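Local coordinates for protein mRNA export factor (Human herpesvirus 1, PDB 4YXP) that regulates viral gene expression, contributes to the shutoff of host protein synthesis, inhibits cellular splicing and mediates nuclear export of viral intronless mRNAs, at residues Glu30-Gly33 against Arg34-Val38; Cys105-Arg108 against Gln109-Phe112; Asn152-Thr155 against Arg156-Phe160; Gly169-Leu173 against Asp174-Ser178; Glu252-Ala255 against Ser256-Ala260. All coordinates share one frame; numbering follows the deposited sequence.

In the fold
All five contacts are local, each within one helix or at a helix end. They follow in series, so none nests in or crosses another and none closes a long loop. Contact 1 lies on helix 25-38, near the N terminus, about 21 Å from contact 2 between centres. Contact 2 leads from helix 93-109 into helix 112-132. Contact 3, on helix 146-167, meets it through Glu110 and Asn152. Contact 4 starts helix 173-179 and is tied to contact 3 by the Arg158-Asp174 salt bridge. Contact 5, on helix 249-259, packs on contacts 2 and 3 through Ile258. Contacts 1, 2, 3 and 5 also touch the second subunit of the intertwined dimer.

Contact 1. Residues Glu30-Gly33 against Arg34-Val38; sequences ESFG and RSAQV
Arg34 folds back over the preceding turn and meets Glu30 and Ser31. One face of its guanidinium lies over the carbonyl oxygen of Glu30, with Arg34 CZ 3.8 Å from Glu30 O. Arg34 NH2 passes 3.6 Å from Ser31 CA. A bend in the arginine chain at chi3 (-75°) lays the group across the helix surface. The carboxylate of Glu30 is near but makes no salt bridge, since Glu30 OE1 is 4.6 Å from Arg34 NH1. Further round the helix, Phe32 CE1 rests 4.2 Å from Ala36 CB, which approaches the ring obliquely. Four backbone bonds run beneath these groups, including a short one of 2.8 Å from Ala36 N to Phe32 O. One water links two turns. It donates to Ser31 O at 2.6 Å and accepts from Ser35 OG at the same distance.

Outer partners hold Ser31, Arg34 and Ser35. Ser31 OG bonds to the carbonyls of Arg27 and Ile28. Arg34 NH2 forms a salt bridge with Asp240 of the second subunit, and Ser35 OG is bonded to Arg243 of that subunit. Phe32 and Ser35 pack on its Val259. These i to i+4 contacts are those of a regular alpha helix, here docked on the partner chain of the intertwined dimer.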
loop_
_atom_site.group_PDB
_atom_site.type_symbol
_atom_site.label_atom_id
_atom_site.label_comp_id
_atom_site.label_asym_id
_atom_site.label_seq_id
_atom_site.Cartn_x
_atom_site.Cartn_y
_atom_site.Cartn_z
ATOM N N GLU B 30 -11.015 -24.106 0.483
ATOM C CA GLU B 30 -10.614 -24.705 1.751
ATOM C C GLU B 30 -9.690 -23.771 2.527
ATOM O O GLU B 30 -9.858 -23.577 3.731
ATOM C CB GLU B 30 -9.914 -26.046 1.515
ATOM C CG GLU B 30 -10.773 -27.084 0.809
ATOM C CD GLU B 30 -9.967 -28.284 0.346
ATOM O OE1 GLU B 30 -8.885 -28.533 0.918
ATOM O OE2 GLU B 30 -10.413 -28.976 -0.593
ATOM N N SER B 31 -8.714 -23.189 1.834
ATOM C CA SER B 31 -7.746 -22.319 2.492
ATOM C C SER B 31 -8.416 -21.045 3.000
ATOM O O SER B 31 -8.111 -20.576 4.099
ATOM C CB SER B 31 -6.592 -21.975 1.548
ATOM O OG SER B 31 -7.063 -21.396 0.346
ATOM N N PHE B 32 -9.332 -20.487 2.214
ATOM C CA PHE B 32 -10.039 -19.289 2.647
ATOM C C PHE B 32 -10.868 -19.602 3.886
ATOM O O PHE B 32 -10.970 -18.785 4.802
ATOM C CB PHE B 32 -10.940 -18.735 1.544
ATOM C CG PHE B 32 -11.715 -17.516 1.963
ATOM C CD1 PHE B 32 -13.022 -17.628 2.417
ATOM C CD2 PHE B 32 -11.131 -16.260 1.925
ATOM C CE1 PHE B 32 -13.733 -16.506 2.814
ATOM C CE2 PHE B 32 -11.837 -15.136 2.321
ATOM C CZ PHE B 32 -13.139 -15.260 2.767
ATOM N N GLY B 33 -11.460 -20.792 3.908
ATOM C CA GLY B 33 -12.241 -21.235 5.046
ATOM C C GLY B 33 -11.436 -21.247 6.329
ATOM O O GLY B 33 -11.906 -20.789 7.368
ATOM N N ARG B 34 -10.213 -21.766 6.255
ATOM C CA ARG B 34 -9.337 -21.816 7.421
ATOM C C ARG B 34 -8.993 -20.418 7.941
ATOM O O ARG B 34 -8.932 -20.202 9.151
ATOM C CB ARG B 34 -8.053 -22.583 7.093
ATOM C CG ARG B 34 -8.220 -24.096 7.126
ATOM C CD ARG B 34 -6.890 -24.819 6.948
ATOM N NE ARG B 34 -6.413 -24.776 5.567
ATOM C CZ ARG B 34 -6.773 -25.636 4.618
ATOM N NH1 ARG B 34 -7.623 -26.619 4.886
ATOM N NH2 ARG B 34 -6.282 -25.512 3.393
ATOM N N SER B 35 -8.767 -19.469 7.039
ATOM C CA SER B 35 -8.455 -18.103 7.460
ATOM C C SER B 35 -9.699 -17.418 8.022
ATOM O O SER B 35 -9.628 -16.705 9.026
ATOM C CB SER B 35 -7.881 -17.289 6.300
ATOM O OG SER B 35 -6.549 -17.679 6.013
ATOM N N ALA B 36 -10.835 -17.638 7.373
ATOM C CA ALA B 36 -12.094 -17.069 7.834
ATOM C C ALA B 36 -12.414 -17.554 9.247
ATOM O O ALA B 36 -12.947 -16.803 10.064
ATOM C CB ALA B 36 -13.221 -17.430 6.879
ATOM N N GLN B 37 -12.073 -18.808 9.532
ATOM C CA GLN B 37 -12.355 -19.402 10.834
ATOM C C GLN B 37 -11.526 -18.744 11.938
ATOM O O GLN B 37 -12.010 -18.545 13.048
ATOM C CB GLN B 37 -12.085 -20.908 10.803
ATOM C CG GLN B 37 -12.579 -21.651 12.037
ATOM C CD GLN B 37 -14.092 -21.638 12.156
ATOM O OE1 GLN B 37 -14.805 -21.934 11.195
ATOM N NE2 GLN B 37 -14.591 -21.290 13.338
ATOM N N VAL B 38 -10.276 -18.412 11.634
ATOM C CA VAL B 38 -9.423 -17.717 12.593
ATOM C C VAL B 38 -10.043 -16.368 12.941
ATOM O O VAL B 38 -10.035 -15.943 14.099
ATOM C CB VAL B 38 -7.990 -17.544 12.043
ATOM C CG1 VAL B 38 -7.175 -16.589 12.918
ATOM C CG2 VAL B 38 -7.295 -18.892 11.952
HETATM O O HOH W 1 -5.723 -19.749 4.617
#

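Contact 2. Residues Cys105-Arg108 against Gln109-Phe112; sequences CVLR and QENF
Gln109 bonds twice to the carbonyl oxygen of Val106, once through its side chain and once through its backbone. The side-chain bond, Gln109 NE2 to Val106 O, is 2.9 Å long and nearly straight at 168°. It uses a lone pair in the carbonyl plane and also lies in the amide plane. Gln109 N reaches Val106 O at 3.1 Å from above that carbonyl plane. The glutamine takes a tight fold to do this: CG sits between the backbone N and the carbonyl carbon (chi1 62°), and the chain bends again at chi2 (81°).

A water joins the next pair by donating to Leu107 O at 2.6 Å and to Glu110 OE1 at 3.1 Å. Ser118 OG is a further partner of Glu110 OE1.

Leu107 and Glu110 lie side by side, with methyl Leu107 CD1 3.7 Å from carboxylate oxygen Glu110 OE1. Glu110 CG, in the glutamate stem, is 3.2 Å from Val106 O.

Arg108 forms salt bridges with Asp104 and Asp151 and bonds to Thr155 O of the second subunit. The turn lies between helix 93-109 and helix 112-132. Asn111 caps the latter, while Leu107 packs on Ala148 of helix 146-167 and Phe112 on its Leu153 and Leu157.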
loop_
_atom_site.group_PDB
_atom_site.type_symbol
_atom_site.label_atom_id
_atom_site.label_comp_id
_atom_site.label_asym_id
_atom_site.label_seq_id
_atom_site.Cartn_x
_atom_site.Cartn_y
_atom_site.Cartn_z
ATOM N N CYS B 105 -3.087 -5.016 9.873
ATOM C CA CYS B 105 -3.670 -5.472 8.614
ATOM C C CYS B 105 -4.687 -4.471 8.075
ATOM O O CYS B 105 -4.727 -4.206 6.875
ATOM C CB CYS B 105 -4.334 -6.837 8.791
ATOM S SG CYS B 105 -3.180 -8.185 9.105
ATOM N N VAL B 106 -5.512 -3.923 8.959
ATOM C CA VAL B 106 -6.518 -2.947 8.556
ATOM C C VAL B 106 -5.849 -1.746 7.895
ATOM O O VAL B 106 -6.248 -1.320 6.815
ATOM C CB VAL B 106 -7.373 -2.497 9.755
ATOM C CG1 VAL B 106 -8.311 -1.353 9.360
ATOM C CG2 VAL B 106 -8.177 -3.665 10.300
ATOM N N LEU B 107 -4.830 -1.211 8.551
ATOM C CA LEU B 107 -4.183 0.012 8.095
ATOM C C LEU B 107 -3.429 -0.191 6.783
ATOM O O LEU B 107 -3.269 0.748 5.995
ATOM C CB LEU B 107 -3.233 0.535 9.179
ATOM C CG LEU B 107 -3.821 1.606 10.104
ATOM C CD1 LEU B 107 -5.196 1.216 10.624
ATOM C CD2 LEU B 107 -2.875 1.876 11.268
ATOM N N ARG B 108 -2.979 -1.417 6.540
ATOM C CA ARG B 108 -2.240 -1.717 5.318
ATOM C C ARG B 108 -3.161 -1.924 4.111
ATOM O O ARG B 108 -2.686 -1.981 2.970
ATOM C CB ARG B 108 -1.343 -2.945 5.541
ATOM C CG ARG B 108 -0.109 -2.593 6.366
ATOM C CD ARG B 108 0.772 -3.770 6.758
ATOM N NE ARG B 108 1.827 -3.311 7.660
ATOM C CZ ARG B 108 2.980 -2.769 7.277
ATOM N NH1 ARG B 108 3.273 -2.639 5.989
ATOM N NH2 ARG B 108 3.856 -2.368 8.188
ATOM N N GLN B 109 -4.471 -2.011 4.346
ATOM C CA GLN B 109 -5.424 -2.173 3.243
ATOM C C GLN B 109 -6.469 -1.052 3.165
ATOM O O GLN B 109 -7.396 -1.126 2.358
ATOM C CB GLN B 109 -6.131 -3.534 3.347
ATOM C CG GLN B 109 -6.967 -3.749 4.606
ATOM C CD GLN B 109 -8.347 -3.120 4.526
ATOM O OE1 GLN B 109 -9.202 -3.562 3.759
ATOM N NE2 GLN B 109 -8.573 -2.085 5.328
ATOM N N GLU B 110 -6.317 -0.015 3.985
ATOM C CA GLU B 110 -7.256 1.113 3.971
ATOM C C GLU B 110 -7.147 1.945 2.696
ATOM O O GLU B 110 -6.078 2.013 2.087
ATOM C CB GLU B 110 -7.018 2.024 5.186
ATOM C CG GLU B 110 -7.612 1.504 6.471
ATOM C CD GLU B 110 -7.454 2.475 7.630
ATOM O OE1 GLU B 110 -6.384 3.118 7.736
ATOM O OE2 GLU B 110 -8.403 2.589 8.433
ATOM N N ASN B 111 -8.248 2.584 2.297
ATOM C CA ASN B 111 -8.223 3.477 1.136
ATOM C C ASN B 111 -7.608 4.812 1.555
ATOM O O ASN B 111 -7.276 5.000 2.725
ATOM C CB ASN B 111 -9.627 3.658 0.532
ATOM C CG ASN B 111 -10.588 4.427 1.434
ATOM O OD1 ASN B 111 -10.190 5.238 2.263
ATOM N ND2 ASN B 111 -11.879 4.177 1.248
ATOM N N PHE B 112 -7.437 5.733 0.610
ATOM C CA PHE B 112 -6.626 6.920 0.875
ATOM C C PHE B 112 -7.195 7.792 1.996
ATOM O O PHE B 112 -6.453 8.225 2.876
ATOM C CB PHE B 112 -6.461 7.760 -0.392
ATOM C CG PHE B 112 -5.626 8.992 -0.187
ATOM C CD1 PHE B 112 -4.310 8.887 0.239
ATOM C CD2 PHE B 112 -6.154 10.252 -0.407
ATOM C CE1 PHE B 112 -3.534 10.018 0.434
ATOM C CE2 PHE B 112 -5.383 11.389 -0.214
ATOM C CZ PHE B 112 -4.073 11.272 0.208
HETATM O O HOH W 2 -3.542 3.307 6.617
#

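Contact 3. Residues Asn152-Thr155 against Arg156-Phe160; sequences NLAT and RLRPF
Arg156 N and Leu157 N bond to Asn152 O and Leu153 O at 3.1 and 2.9 Å, and the next bond, Arg158 N to Ala154 O, is weak, 3.0 Å long and bent to 122°.

Asn152 and Arg156 also meet through their side chains. Arg156 NE donates to Asn152 OD1 at 3.0 Å, almost straight at 172°. The oxygen lies at the edge of the guanidinium, in its plane. The donor stands above the amide's carbonyl plane, not on a lone pair, and the two flat groups are turned 85° apart. An extended arginine chain from CG to NE spans the turn. Asn152 ND2 bonds to Glu110 O, which helps fix the rotation of the amide.

Two stems crowd backbone oxygens. Leu157 CB is 3.3 Å from Leu153 O, and Arg158 CB is 3.2 Å from Ala154 O. The far end of Arg158 leads to Asp174. Thr155 OG1 is bonded to Asp151 O and to Thr155 OG1 of the second subunit.

The backbone N atoms of Pro159 and Phe160 make no bond to the turn before. This is a proline kink in a buried helix, one turn ahead of the zinc ligand Cys163.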
loop_
_atom_site.group_PDB
_atom_site.type_symbol
_atom_site.label_atom_id
_atom_site.label_comp_id
_atom_site.label_asym_id
_atom_site.label_seq_id
_atom_site.Cartn_x
_atom_site.Cartn_y
_atom_site.Cartn_z
ATOM N N ASN B 152 1.349 2.564 3.779
ATOM C CA ASN B 152 0.168 2.743 2.946
ATOM C C ASN B 152 0.162 4.113 2.261
ATOM O O ASN B 152 -0.043 4.205 1.048
ATOM C CB ASN B 152 -1.105 2.567 3.782
ATOM C CG ASN B 152 -2.319 2.239 2.929
ATOM O OD1 ASN B 152 -2.191 1.831 1.772
ATOM N ND2 ASN B 152 -3.501 2.404 3.498
ATOM N N LEU B 153 0.389 5.174 3.030
ATOM C CA LEU B 153 0.399 6.523 2.465
ATOM C C LEU B 153 1.536 6.694 1.459
ATOM O O LEU B 153 1.373 7.354 0.430
ATOM C CB LEU B 153 0.522 7.581 3.566
ATOM C CG LEU B 153 -0.734 7.863 4.401
ATOM C CD1 LEU B 153 -0.409 8.805 5.557
ATOM C CD2 LEU B 153 -1.849 8.445 3.548
ATOM N N ALA B 154 2.687 6.104 1.758
ATOM C CA ALA B 154 3.832 6.185 0.860
ATOM C C ALA B 154 3.535 5.491 -0.472
ATOM O O ALA B 154 3.885 5.998 -1.537
ATOM C CB ALA B 154 5.059 5.573 1.512
ATOM N N THR B 155 2.896 4.328 -0.405
ATOM C CA THR B 155 2.548 3.580 -1.607
ATOM C C THR B 155 1.619 4.415 -2.489
ATOM O O THR B 155 1.781 4.471 -3.705
ATOM C CB THR B 155 1.880 2.226 -1.253
ATOM O OG1 THR B 155 2.839 1.367 -0.624
ATOM C CG2 THR B 155 1.328 1.527 -2.499
ATOM N N ARG B 156 0.658 5.085 -1.870
ATOM C CA ARG B 156 -0.358 5.804 -2.630
ATOM C C ARG B 156 0.141 7.152 -3.160
ATOM O O ARG B 156 -0.254 7.571 -4.248
ATOM C CB ARG B 156 -1.610 5.985 -1.762
ATOM C CG ARG B 156 -2.357 4.665 -1.545
ATOM C CD ARG B 156 -3.359 4.697 -0.388
ATOM N NE ARG B 156 -3.874 3.349 -0.128
ATOM C CZ ARG B 156 -4.947 2.817 -0.713
ATOM N NH1 ARG B 156 -5.662 3.520 -1.587
ATOM N NH2 ARG B 156 -5.319 1.575 -0.412
ATOM N N LEU B 157 1.032 7.811 -2.422
ATOM C CA LEU B 157 1.439 9.176 -2.769
ATOM C C LEU B 157 2.800 9.299 -3.463
ATOM O O LEU B 157 3.173 10.391 -3.886
ATOM C CB LEU B 157 1.459 10.046 -1.506
ATOM C CG LEU B 157 0.110 10.368 -0.858
ATOM C CD1 LEU B 157 0.323 11.077 0.470
ATOM C CD2 LEU B 157 -0.765 11.211 -1.774
ATOM N N ARG B 158 3.538 8.200 -3.596
ATOM C CA ARG B 158 4.925 8.284 -4.064
ATOM C C ARG B 158 5.067 9.003 -5.418
ATOM O O ARG B 158 5.919 9.884 -5.555
ATOM C CB ARG B 158 5.554 6.885 -4.140
ATOM C CG ARG B 158 7.026 6.887 -4.550
ATOM C CD ARG B 158 7.622 5.486 -4.529
ATOM N NE ARG B 158 7.490 4.843 -3.224
ATOM C CZ ARG B 158 8.361 4.963 -2.227
ATOM N NH1 ARG B 158 9.450 5.710 -2.367
ATOM N NH2 ARG B 158 8.143 4.332 -1.079
ATOM N N PRO B 159 4.242 8.644 -6.421
ATOM C CA PRO B 159 4.400 9.333 -7.713
ATOM C C PRO B 159 4.055 10.822 -7.661
ATOM O O PRO B 159 4.699 11.624 -8.336
ATOM C CB PRO B 159 3.424 8.586 -8.631
ATOM C CG PRO B 159 3.232 7.262 -7.979
ATOM C CD PRO B 159 3.252 7.559 -6.513
ATOM N N PHE B 160 3.044 11.183 -6.877
ATOM C CA PHE B 160 2.687 12.585 -6.694
ATOM C C PHE B 160 3.819 13.355 -6.026
ATOM O O PHE B 160 4.176 14.458 -6.451
ATOM C CB PHE B 160 1.412 12.710 -5.854
ATOM C CG PHE B 160 1.089 14.121 -5.453
ATOM C CD1 PHE B 160 0.643 15.038 -6.392
ATOM C CD2 PHE B 160 1.225 14.532 -4.137
ATOM C CE1 PHE B 160 0.342 16.338 -6.026
ATOM C CE2 PHE B 160 0.925 15.831 -3.764
ATOM C CZ PHE B 160 0.486 16.734 -4.709
#

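Contact 4. Residues Gly169-Leu173 against Asp174-Ser178; sequences GLCGL and DELCS
Asp174 comes just after Leu173 in the first turn of helix 173-179, with its carboxylate turned to Arg158. OD1 forms a salt bridge with that arginine, which belongs to helix 146-167.

Glu175 reaches back over the start of the helix. Its CG is anti to the carbonyl carbon (chi1 -56°), and the chain then extends toward Gly172, the N-cap residue. Glu175 OE1 comes to 3.5 Å from Gly172 N, and Glu175 OE1 lies 3.8 Å from Cys171 CB.

Leu176 carries both polar and apolar contact. Leu176 N bonds to Gly172 O at 2.9 Å, closing the first helical turn, and Leu176 CD2 meets Cys171 CB at 3.7 Å. The leucine also packs on Leu165 and on Ser190 and Val194 of helix 188-204.

Cys177 N bonds to Leu173 O at 3.1 Å. Cys177 SG lies 4.0 Å from Leu173 CD1, and Leu173 leans on Phe193. Ser178 N bonds weakly to Asp174 O and Glu175 O.

Both segments lie within the CHC2-type zinc finger, but zinc is held by Cys163, His242, Cys246 and Cys251. Cys171 and Cys177 act here as packing groups. Two carboxylates near the N-terminal end of a helix would probably be favoured by the helix dipole. Cys171 O, in contrast, is buried under Leu176 CG and CD1, 3.9 and 3.8 Å away, and no hydrogen bond in the model pays for its burial.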
loop_
_atom_site.group_PDB
_atom_site.type_symbol
_atom_site.label_atom_id
_atom_site.label_comp_id
_atom_site.label_asym_id
_atom_site.label_seq_id
_atom_site.Cartn_x
_atom_site.Cartn_y
_atom_site.Cartn_z
ATOM N N GLY B 169 11.592 22.241 -3.339
ATOM C CA GLY B 169 13.010 22.243 -3.038
ATOM C C GLY B 169 13.344 21.407 -1.821
ATOM O O GLY B 169 14.281 21.713 -1.083
ATOM N N LEU B 170 12.573 20.343 -1.611
ATOM C CA LEU B 170 12.771 19.470 -0.462
ATOM C C LEU B 170 13.402 18.147 -0.855
ATOM O O LEU B 170 13.540 17.829 -2.037
ATOM C CB LEU B 170 11.439 19.211 0.243
ATOM C CG LEU B 170 10.735 20.448 0.801
ATOM C CD1 LEU B 170 9.457 20.038 1.516
ATOM C CD2 LEU B 170 11.651 21.231 1.737
ATOM N N CYS B 171 13.789 17.380 0.156
ATOM C CA CYS B 171 14.335 16.049 -0.051
ATOM C C CYS B 171 13.273 15.152 -0.663
ATOM O O CYS B 171 12.077 15.408 -0.519
ATOM C CB CYS B 171 14.827 15.461 1.273
ATOM S SG CYS B 171 15.982 16.522 2.169
ATOM N N GLY B 172 13.711 14.105 -1.353
ATOM C CA GLY B 172 12.795 13.115 -1.883
ATOM C C GLY B 172 12.166 12.297 -0.770
ATOM O O GLY B 172 12.663 12.284 0.357
ATOM N N LEU B 173 11.071 11.616 -1.088
ATOM C CA LEU B 173 10.349 10.820 -0.103
ATOM C C LEU B 173 11.260 9.803 0.579
ATOM O O LEU B 173 11.254 9.677 1.805
ATOM C CB LEU B 173 9.175 10.104 -0.767
ATOM C CG LEU B 173 8.365 9.154 0.119
ATOM C CD1 LEU B 173 7.772 9.891 1.311
ATOM C CD2 LEU B 173 7.270 8.484 -0.695
ATOM N N ASP B 174 12.039 9.080 -0.217
ATOM C CA ASP B 174 12.913 8.040 0.317
ATOM C C ASP B 174 13.973 8.633 1.243
ATOM O O ASP B 174 14.282 8.064 2.293
ATOM C CB ASP B 174 13.575 7.263 -0.823
ATOM C CG ASP B 174 12.576 6.463 -1.638
ATOM O OD1 ASP B 174 11.535 6.061 -1.077
ATOM O OD2 ASP B 174 12.833 6.233 -2.839
ATOM N N GLU B 175 14.518 9.781 0.854
ATOM C CA GLU B 175 15.531 10.464 1.654
ATOM C C GLU B 175 14.944 10.976 2.969
ATOM O O GLU B 175 15.575 10.871 4.023
ATOM C CB GLU B 175 16.138 11.626 0.868
ATOM C CG GLU B 175 16.734 11.230 -0.478
ATOM C CD GLU B 175 16.858 12.405 -1.430
ATOM O OE1 GLU B 175 17.182 13.518 -0.962
ATOM O OE2 GLU B 175 16.623 12.215 -2.643
ATOM N N LEU B 176 13.738 11.532 2.905
ATOM C CA LEU B 176 13.061 12.030 4.104
ATOM C C LEU B 176 12.899 10.921 5.139
ATOM O O LEU B 176 13.184 11.116 6.321
ATOM C CB LEU B 176 11.685 12.609 3.755
ATOM C CG LEU B 176 11.631 13.951 3.019
ATOM C CD1 LEU B 176 10.202 14.254 2.601
ATOM C CD2 LEU B 176 12.179 15.081 3.882
ATOM N N CYS B 177 12.441 9.759 4.680
ATOM C CA CYS B 177 12.143 8.638 5.566
ATOM C C CYS B 177 13.401 7.883 5.987
ATOM O O CYS B 177 13.362 7.060 6.906
ATOM C CB CYS B 177 11.165 7.678 4.885
ATOM S SG CYS B 177 9.550 8.407 4.560
ATOM N N SER B 178 14.511 8.161 5.313
ATOM C CA SER B 178 15.793 7.571 5.668
ATOM C C SER B 178 16.541 8.458 6.665
ATOM O O SER B 178 17.103 7.972 7.648
ATOM C CB SER B 178 16.644 7.351 4.415
ATOM O OG SER B 178 17.939 6.900 4.761
#

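Contact 5. Residues Glu252-Ala255 against Ser256-Ala260; sequences ELTA and SHIVA
Ser256 and Glu252 form the tight part of this helical turn. Ser256 OG donates to Glu252 O at 2.9 Å, and Ser256 N bonds to the same oxygen at 3.0 Å. The two donors come from opposite faces of the carbonyl plane, so this oxygen is gripped twice by one residue. The hydroxyl reaches it because OG lies anti to the carbonyl carbon (chi1 -66°), turned back toward the preceding turn. This is the usual serine i to i-4 bond within a helix. Arg243 of the same chain adds a weak bond to the hydroxyl.

His257 N bonds to Leu253 O at 3.0 Å. The imidazole turns the other way, toward the end of the helix. His257 ND1 donates to Ala260 O at 2.9 Å and 158°, with the oxygen in the ring plane. The bond ties the ring to the residue where the chain leaves the helix. This helix, 249-259, carries the zinc ligand Cys251 of the CHC2-type finger, and the Glu252 side chain lies about 7 Å from the zinc ion. Ala255, Ile258 and Val259 pack on Leu239 of helix 230-241. Val259 N bonds to Ala255 O at 3.3 Å.

Two side-chain contacts are looser. Thr254 and Ile258 lie side by side, Thr254 CG2 being 4.1 Å from Ile258 CD1. Glu252 is partly exposed. Its CG is 4.4 Å from Ser256 OG. Leu253 and His257 pack on Met39 of the second subunit, and Ser256 on its Val38.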
loop_
_atom_site.group_PDB
_atom_site.type_symbol
_atom_site.label_atom_id
_atom_site.label_comp_id
_atom_site.label_asym_id
_atom_site.label_seq_id
_atom_site.Cartn_x
_atom_site.Cartn_y
_atom_site.Cartn_z
ATOM N N GLU B 252 -1.252 16.266 -12.917
ATOM C CA GLU B 252 -2.606 16.691 -12.568
ATOM C C GLU B 252 -3.560 15.496 -12.572
ATOM O O GLU B 252 -4.470 15.406 -11.747
ATOM C CB GLU B 252 -3.092 17.769 -13.542
ATOM C CG GLU B 252 -4.431 18.395 -13.182
ATOM C CD GLU B 252 -4.841 19.490 -14.151
ATOM O OE1 GLU B 252 -4.604 19.335 -15.367
ATOM O OE2 GLU B 252 -5.396 20.514 -13.699
ATOM N N LEU B 253 -3.335 14.569 -13.498
ATOM C CA LEU B 253 -4.147 13.360 -13.599
ATOM C C LEU B 253 -3.924 12.451 -12.386
ATOM O O LEU B 253 -4.870 11.887 -11.827
ATOM C CB LEU B 253 -3.809 12.614 -14.895
ATOM C CG LEU B 253 -4.792 11.573 -15.441
ATOM C CD1 LEU B 253 -6.181 12.153 -15.624
ATOM C CD2 LEU B 253 -4.280 11.035 -16.772
ATOM N N THR B 254 -2.665 12.322 -11.983
ATOM C CA THR B 254 -2.295 11.503 -10.837
ATOM C C THR B 254 -2.940 12.052 -9.564
ATOM O O THR B 254 -3.555 11.314 -8.793
ATOM C CB THR B 254 -0.756 11.448 -10.676
ATOM O OG1 THR B 254 -0.183 10.757 -11.794
ATOM C CG2 THR B 254 -0.349 10.747 -9.388
ATOM N N ALA B 255 -2.800 13.354 -9.352
ATOM C CA ALA B 255 -3.351 13.991 -8.163
ATOM C C ALA B 255 -4.866 13.833 -8.114
ATOM O O ALA B 255 -5.439 13.571 -7.057
ATOM C CB ALA B 255 -2.973 15.461 -8.125
ATOM N N SER B 256 -5.513 13.979 -9.263
ATOM C CA SER B 256 -6.968 13.942 -9.324
ATOM C C SER B 256 -7.506 12.542 -9.048
ATOM O O SER B 256 -8.537 12.387 -8.394
ATOM C CB SER B 256 -7.461 14.431 -10.688
ATOM O OG SER B 256 -7.161 15.802 -10.879
ATOM N N HIS B 257 -6.806 11.521 -9.535
ATOM C CA HIS B 257 -7.288 10.150 -9.411
ATOM C C HIS B 257 -7.095 9.624 -7.988
ATOM O O HIS B 257 -7.826 8.740 -7.544
ATOM C CB HIS B 257 -6.581 9.236 -10.413
ATOM C CG HIS B 257 -7.357 8.009 -10.771
ATOM N ND1 HIS B 257 -8.642 7.774 -10.311
ATOM C CD2 HIS B 257 -7.048 6.949 -11.550
ATOM C CE1 HIS B 257 -9.075 6.627 -10.788
ATOM N NE2 HIS B 257 -8.127 6.100 -11.547
ATOM N N ILE B 258 -6.108 10.164 -7.281
ATOM C CA ILE B 258 -5.934 9.862 -5.863
ATOM C C ILE B 258 -7.123 10.426 -5.085
ATOM O O ILE B 258 -7.686 9.758 -4.218
ATOM C CB ILE B 258 -4.595 10.421 -5.335
ATOM C CG1 ILE B 258 -3.425 9.652 -5.957
ATOM C CG2 ILE B 258 -4.527 10.342 -3.803
ATOM C CD1 ILE B 258 -2.064 10.266 -5.696
ATOM N N VAL B 259 -7.499 11.661 -5.405
ATOM C CA VAL B 259 -8.633 12.319 -4.766
ATOM C C VAL B 259 -9.955 11.678 -5.199
ATOM O O VAL B 259 -10.881 11.562 -4.397
ATOM C CB VAL B 259 -8.628 13.838 -5.077
ATOM C CG1 VAL B 259 -9.870 14.526 -4.503
ATOM C CG2 VAL B 259 -7.366 14.487 -4.523
ATOM N N ALA B 260 -10.043 11.271 -6.464
ATOM C CA ALA B 260 -11.262 10.659 -7.003
ATOM C C ALA B 260 -10.968 9.268 -7.566
ATOM O O ALA B 260 -10.709 9.127 -8.763
ATOM C CB ALA B 260 -11.865 11.547 -8.078
#